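Local coordinates for uncharacterized protein (Streptomyces malaysiense, PDB 6ZYL) that catalyses the beta-hydroxylation of thioholgamide as a non-heme monooxygenase, probably using iron and 2-oxoglutarate, at residues D106-R117 and G228-P239. Numbering follows the deposited sequence.
Sequences DLLVWSTNLFIR and GRFNFAIDYITP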
loop_
_atom_site.group_PDB
_atom_site.type_symbol
_atom_site.label_atom_id
_atom_site.label_comp_id
_atom_site.label_asym_id
_atom_site.label_seq_id
_atom_site.Cartn_x
_atom_site.Cartn_y
_atom_site.Cartn_z
ATOM N N ASP A 106 -11.273 -5.807 -13.552
ATOM C CA ASP A 106 -10.168 -5.111 -14.206
ATOM C C ASP A 106 -9.340 -4.416 -13.135
ATOM O O ASP A 106 -9.807 -3.463 -12.501
ATOM C CB ASP A 106 -10.685 -4.112 -15.236
ATOM C CG ASP A 106 -11.571 -4.760 -16.281
ATOM O OD1 ASP A 106 -11.224 -5.862 -16.754
ATOM O OD2 ASP A 106 -12.613 -4.169 -16.627
ATOM N N LEU A 107 -8.105 -4.880 -12.948
ATOM C CA LEU A 107 -7.283 -4.418 -11.841
ATOM C C LEU A 107 -5.862 -4.122 -12.293
ATOM O O LEU A 107 -5.316 -4.809 -13.159
ATOM C CB LEU A 107 -7.240 -5.462 -10.718
ATOM C CG LEU A 107 -8.572 -5.911 -10.119
ATOM C CD1 LEU A 107 -8.359 -7.083 -9.167
ATOM C CD2 LEU A 107 -9.252 -4.757 -9.405
ATOM N N LEU A 108 -5.269 -3.098 -11.680
ATOM C CA LEU A 108 -3.868 -2.763 -11.870
ATOM C C LEU A 108 -3.249 -2.472 -10.511
ATOM O O LEU A 108 -3.928 -2.010 -9.591
ATOM C CB LEU A 108 -3.695 -1.547 -12.784
ATOM C CG LEU A 108 -4.283 -1.638 -14.190
ATOM C CD1 LEU A 108 -5.604 -0.895 -14.246
ATOM C CD2 LEU A 108 -3.301 -1.081 -15.206
ATOM N N VAL A 109 -1.955 -2.751 -10.393
ATOM C CA VAL A 109 -1.179 -2.367 -9.220
ATOM C C VAL A 109 -0.572 -0.996 -9.489
ATOM O O VAL A 109 0.223 -0.831 -10.421
ATOM C CB VAL A 109 -0.090 -3.402 -8.902
ATOM C CG1 VAL A 109 0.801 -2.894 -7.774
ATOM C CG2 VAL A 109 -0.717 -4.740 -8.537
ATOM N N TRP A 110 -0.947 -0.011 -8.677
ATOM C CA TRP A 110 -0.489 1.358 -8.868
ATOM C C TRP A 110 0.759 1.682 -8.060
ATOM O O TRP A 110 1.585 2.483 -8.511
ATOM C CB TRP A 110 -1.614 2.331 -8.501
ATOM C CG TRP A 110 -1.295 3.768 -8.762
ATOM C CD1 TRP A 110 -1.334 4.413 -9.964
ATOM C CD2 TRP A 110 -0.897 4.743 -7.796
ATOM N NE1 TRP A 110 -0.981 5.732 -9.805
ATOM C CE2 TRP A 110 -0.706 5.959 -8.481
ATOM C CE3 TRP A 110 -0.677 4.705 -6.415
ATOM C CZ2 TRP A 110 -0.307 7.126 -7.834
ATOM C CZ3 TRP A 110 -0.282 5.864 -5.774
ATOM C CH2 TRP A 110 -0.100 7.059 -6.485
ATOM N N SER A 111 0.922 1.080 -6.883
ATOM C CA SER A 111 2.122 1.294 -6.087
ATOM C C SER A 111 2.234 0.196 -5.039
ATOM O O SER A 111 1.266 -0.506 -4.743
ATOM C CB SER A 111 2.108 2.668 -5.409
ATOM O OG SER A 111 1.415 2.613 -4.173
ATOM N N THR A 112 3.440 0.055 -4.490
ATOM C CA THR A 112 3.677 -0.781 -3.320
ATOM C C THR A 112 4.506 0.006 -2.317
ATOM O O THR A 112 5.324 0.854 -2.690
ATOM C CB THR A 112 4.390 -2.100 -3.667
ATOM O OG1 THR A 112 5.538 -1.845 -4.483
ATOM C CG2 THR A 112 3.437 -3.045 -4.394
ATOM N N ASN A 113 4.279 -0.279 -1.037
ATOM C CA ASN A 113 4.954 0.410 0.052
ATOM C C ASN A 113 5.333 -0.596 1.126
ATOM O O ASN A 113 4.544 -1.485 1.457
ATOM C CB ASN A 113 4.063 1.493 0.684
ATOM C CG ASN A 113 4.102 2.800 -0.073
ATOM O OD1 ASN A 113 4.967 3.642 0.163
ATOM N ND2 ASN A 113 3.156 2.981 -0.983
ATOM N N LEU A 114 6.537 -0.451 1.667
ATOM C CA LEU A 114 6.937 -1.140 2.886
ATOM C C LEU A 114 6.766 -0.166 4.045
ATOM O O LEU A 114 7.381 0.905 4.053
ATOM C CB LEU A 114 8.380 -1.633 2.801
ATOM C CG LEU A 114 8.572 -3.090 2.383
ATOM C CD1 LEU A 114 10.057 -3.368 2.150
ATOM C CD2 LEU A 114 8.000 -4.050 3.412
ATOM N N PHE A 115 5.913 -0.522 5.000
ATOM C CA PHE A 115 5.693 0.266 6.212
ATOM C C PHE A 115 6.253 -0.550 7.371
ATOM O O PHE A 115 5.623 -1.505 7.834
ATOM C CB PHE A 115 4.214 0.587 6.402
ATOM C CG PHE A 115 3.652 1.498 5.348
ATOM C CD1 PHE A 115 4.289 2.688 5.027
ATOM C CD2 PHE A 115 2.487 1.168 4.679
ATOM C CE1 PHE A 115 3.774 3.528 4.059
ATOM C CE2 PHE A 115 1.966 2.004 3.710
ATOM C CZ PHE A 115 2.610 3.187 3.400
ATOM N N ILE A 116 7.448 -0.184 7.824
ATOM C CA ILE A 116 8.159 -0.912 8.866
ATOM C C ILE A 116 8.277 -0.012 10.086
ATOM O O ILE A 116 8.768 1.118 9.987
ATOM C CB ILE A 116 9.549 -1.369 8.388
ATOM C CG1 ILE A 116 9.412 -2.271 7.160
ATOM C CG2 ILE A 116 10.288 -2.093 9.503
ATOM C CD1 ILE A 116 10.679 -2.389 6.340
ATOM N N ARG A 117 7.815 -0.508 11.229
ATOM C CA ARG A 117 7.967 0.186 12.502
ATOM C C ARG A 117 8.904 -0.634 13.376
ATOM O O ARG A 117 8.485 -1.650 13.954
ATOM C CB ARG A 117 6.609 0.378 13.177
ATOM C CG ARG A 117 5.668 1.228 12.332
ATOM C CD ARG A 117 4.419 1.639 13.087
ATOM N NE ARG A 117 4.601 2.901 13.798
ATOM C CZ ARG A 117 4.461 4.102 13.244
ATOM N NH1 ARG A 117 4.135 4.215 11.964
ATOM N NH2 ARG A 117 4.647 5.192 13.975
ATOM N N GLY A 228 10.331 -5.783 15.325
ATOM C CA GLY A 228 9.840 -4.876 14.311
ATOM C C GLY A 228 8.524 -5.338 13.715
ATOM O O GLY A 228 8.224 -6.529 13.645
ATOM N N ARG A 229 7.729 -4.365 13.276
ATOM C CA ARG A 229 6.431 -4.599 12.654
ATOM C C ARG A 229 6.557 -4.308 11.165
ATOM O O ARG A 229 6.895 -3.185 10.780
ATOM C CB ARG A 229 5.366 -3.714 13.301
ATOM C CG ARG A 229 3.953 -3.935 12.803
ATOM C CD ARG A 229 3.256 -2.599 12.575
ATOM N NE ARG A 229 3.633 -2.013 11.293
ATOM C CZ ARG A 229 3.052 -0.949 10.750
ATOM N NH1 ARG A 229 2.057 -0.338 11.377
ATOM N NH2 ARG A 229 3.463 -0.498 9.573
ATOM N N PHE A 230 6.293 -5.317 10.336
ATOM C CA PHE A 230 6.501 -5.230 8.894
ATOM C C PHE A 230 5.165 -5.365 8.179
ATOM O O PHE A 230 4.477 -6.380 8.333
ATOM C CB PHE A 230 7.459 -6.319 8.397
ATOM C CG PHE A 230 8.897 -6.084 8.752
ATOM C CD1 PHE A 230 9.332 -6.224 10.058
ATOM C CD2 PHE A 230 9.818 -5.743 7.776
ATOM C CE1 PHE A 230 10.655 -6.013 10.388
ATOM C CE2 PHE A 230 11.142 -5.527 8.099
ATOM C CZ PHE A 230 11.563 -5.663 9.408
ATOM N N ASN A 231 4.819 -4.367 7.371
ATOM C CA ASN A 231 3.604 -4.403 6.570
ATOM C C ASN A 231 3.920 -3.979 5.143
ATOM O O ASN A 231 4.724 -3.070 4.914
ATOM C CB ASN A 231 2.526 -3.509 7.175
ATOM C CG ASN A 231 2.033 -4.029 8.514
ATOM O OD1 ASN A 231 2.646 -3.781 9.552
ATOM N ND2 ASN A 231 0.931 -4.771 8.492
ATOM N N PHE A 232 3.289 -4.660 4.192
ATOM C CA PHE A 232 3.501 -4.466 2.762
ATOM C C PHE A 232 2.171 -4.015 2.171
ATOM O O PHE A 232 1.199 -4.780 2.165
ATOM C CB PHE A 232 4.008 -5.759 2.124
ATOM C CG PHE A 232 4.190 -5.682 0.640
ATOM C CD1 PHE A 232 5.192 -4.902 0.086
ATOM C CD2 PHE A 232 3.369 -6.410 -0.203
ATOM C CE1 PHE A 232 5.359 -4.840 -1.285
ATOM C CE2 PHE A 232 3.531 -6.351 -1.573
ATOM C CZ PHE A 232 4.528 -5.567 -2.114
ATOM N N ALA A 233 2.124 -2.775 1.693
ATOM C CA ALA A 233 0.891 -2.151 1.231
ATOM C C ALA A 233 0.859 -2.103 -0.290
ATOM O O ALA A 233 1.859 -1.777 -0.935
ATOM C CB ALA A 233 0.753 -0.736 1.797
ATOM N N ILE A 234 -0.305 -2.414 -0.855
ATOM C CA ILE A 234 -0.481 -2.519 -2.297
ATOM C C ILE A 234 -1.683 -1.677 -2.688
ATOM O O ILE A 234 -2.789 -1.898 -2.182
ATOM C CB ILE A 234 -0.690 -3.972 -2.755
ATOM C CG1 ILE A 234 0.283 -4.917 -2.056
ATOM C CG2 ILE A 234 -0.539 -4.080 -4.267
ATOM C CD1 ILE A 234 -0.147 -6.379 -2.122
ATOM N N ASP A 235 -1.475 -0.726 -3.591
ATOM C CA ASP A 235 -2.562 0.086 -4.121
ATOM C C ASP A 235 -3.100 -0.561 -5.391
ATOM O O ASP A 235 -2.380 -0.674 -6.389
ATOM C CB ASP A 235 -2.091 1.508 -4.406
ATOM C CG ASP A 235 -1.876 2.308 -3.143
ATOM O OD1 ASP A 235 -2.702 2.178 -2.216
ATOM O OD2 ASP A 235 -0.878 3.055 -3.072
ATOM N N TYR A 236 -4.353 -1.000 -5.343
ATOM C CA TYR A 236 -5.040 -1.555 -6.498
ATOM C C TYR A 236 -6.024 -0.528 -7.040
ATOM O O TYR A 236 -6.712 0.153 -6.274
ATOM C CB TYR A 236 -5.774 -2.848 -6.134
ATOM C CG TYR A 236 -4.850 -4.018 -5.873
ATOM C CD1 TYR A 236 -4.396 -4.817 -6.914
ATOM C CD2 TYR A 236 -4.428 -4.319 -4.585
ATOM C CE1 TYR A 236 -3.547 -5.888 -6.679
ATOM C CE2 TYR A 236 -3.580 -5.386 -4.339
ATOM C CZ TYR A 236 -3.144 -6.167 -5.390
ATOM O OH TYR A 236 -2.301 -7.227 -5.148
ATOM N N ILE A 237 -6.075 -0.414 -8.366
ATOM C CA ILE A 237 -6.988 0.493 -9.046
ATOM C C ILE A 237 -7.611 -0.248 -10.220
ATOM O O ILE A 237 -7.118 -1.288 -10.659
ATOM C CB ILE A 237 -6.287 1.777 -9.551
ATOM C CG1 ILE A 237 -5.220 1.425 -10.593
ATOM C CG2 ILE A 237 -5.670 2.548 -8.399
ATOM C CD1 ILE A 237 -4.593 2.634 -11.277
ATOM N N THR A 238 -8.702 0.302 -10.726
ATOM C CA THR A 238 -9.283 -0.109 -11.993
ATOM C C THR A 238 -8.952 0.914 -13.066
ATOM O O THR A 238 -8.475 2.015 -12.773
ATOM C CB THR A 238 -10.801 -0.256 -11.864
ATOM O OG1 THR A 238 -11.415 1.032 -12.003
ATOM C CG2 THR A 238 -11.178 -0.869 -10.527
ATOM N N PRO A 239 -9.201 0.588 -14.338
ATOM C CA PRO A 239 -8.952 1.569 -15.411
ATOM C C PRO A 239 -9.852 2.794 -15.346
ATOM O O PRO A 239 -9.664 3.719 -16.147
ATOM C CB PRO A 239 -9.201 0.767 -16.699
ATOM C CG PRO A 239 -9.138 -0.688 -16.286
ATOM C CD PRO A 239 -9.632 -0.721 -14.861
HETATM O O HOH W 1 1.048 1.178 -1.260
#
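R229 NH2 donates to F115 O at 3.0 Å across two antiparallel strands, 107-117 and 229-237, neighbours in the central sheet of what is probably the double-stranded beta-helix fold of 2-oxoglutarate oxygenases. The carbonyl oxygen lies in the guanidinium plane, yet NH2 stands 67° above the carbonyl plane; N231 N, also 3.0 Å from F115 O, arrives from the opposite face. R229 starts with CG anti to its own N (chi1 -176°) and then bends twice, which lays the guanidinium between R117 CD on one face and N231 CG on the other. NH2 also binds a tartrate, probably from the crystallisation liquor, which may mark a carboxylate pocket. A leucine here would probably leave the tartrate without this partner and F115 O with one of its two donors gone.

Farther along, W110 and S111 together face D235 in a classic beta bulge: W110 N reaches D235 O at 2.8 Å. S111 OG donates to D235 OD2 at 2.6 Å on the anti side, while R145 from strand 143-149 forms a salt bridge with OD1. Beyond the other sheet face, helix 46-66 packs against I116 and F230, where I116 CG2 sits 3.8 Å above the F230 ring centroid, a CH-pi contact.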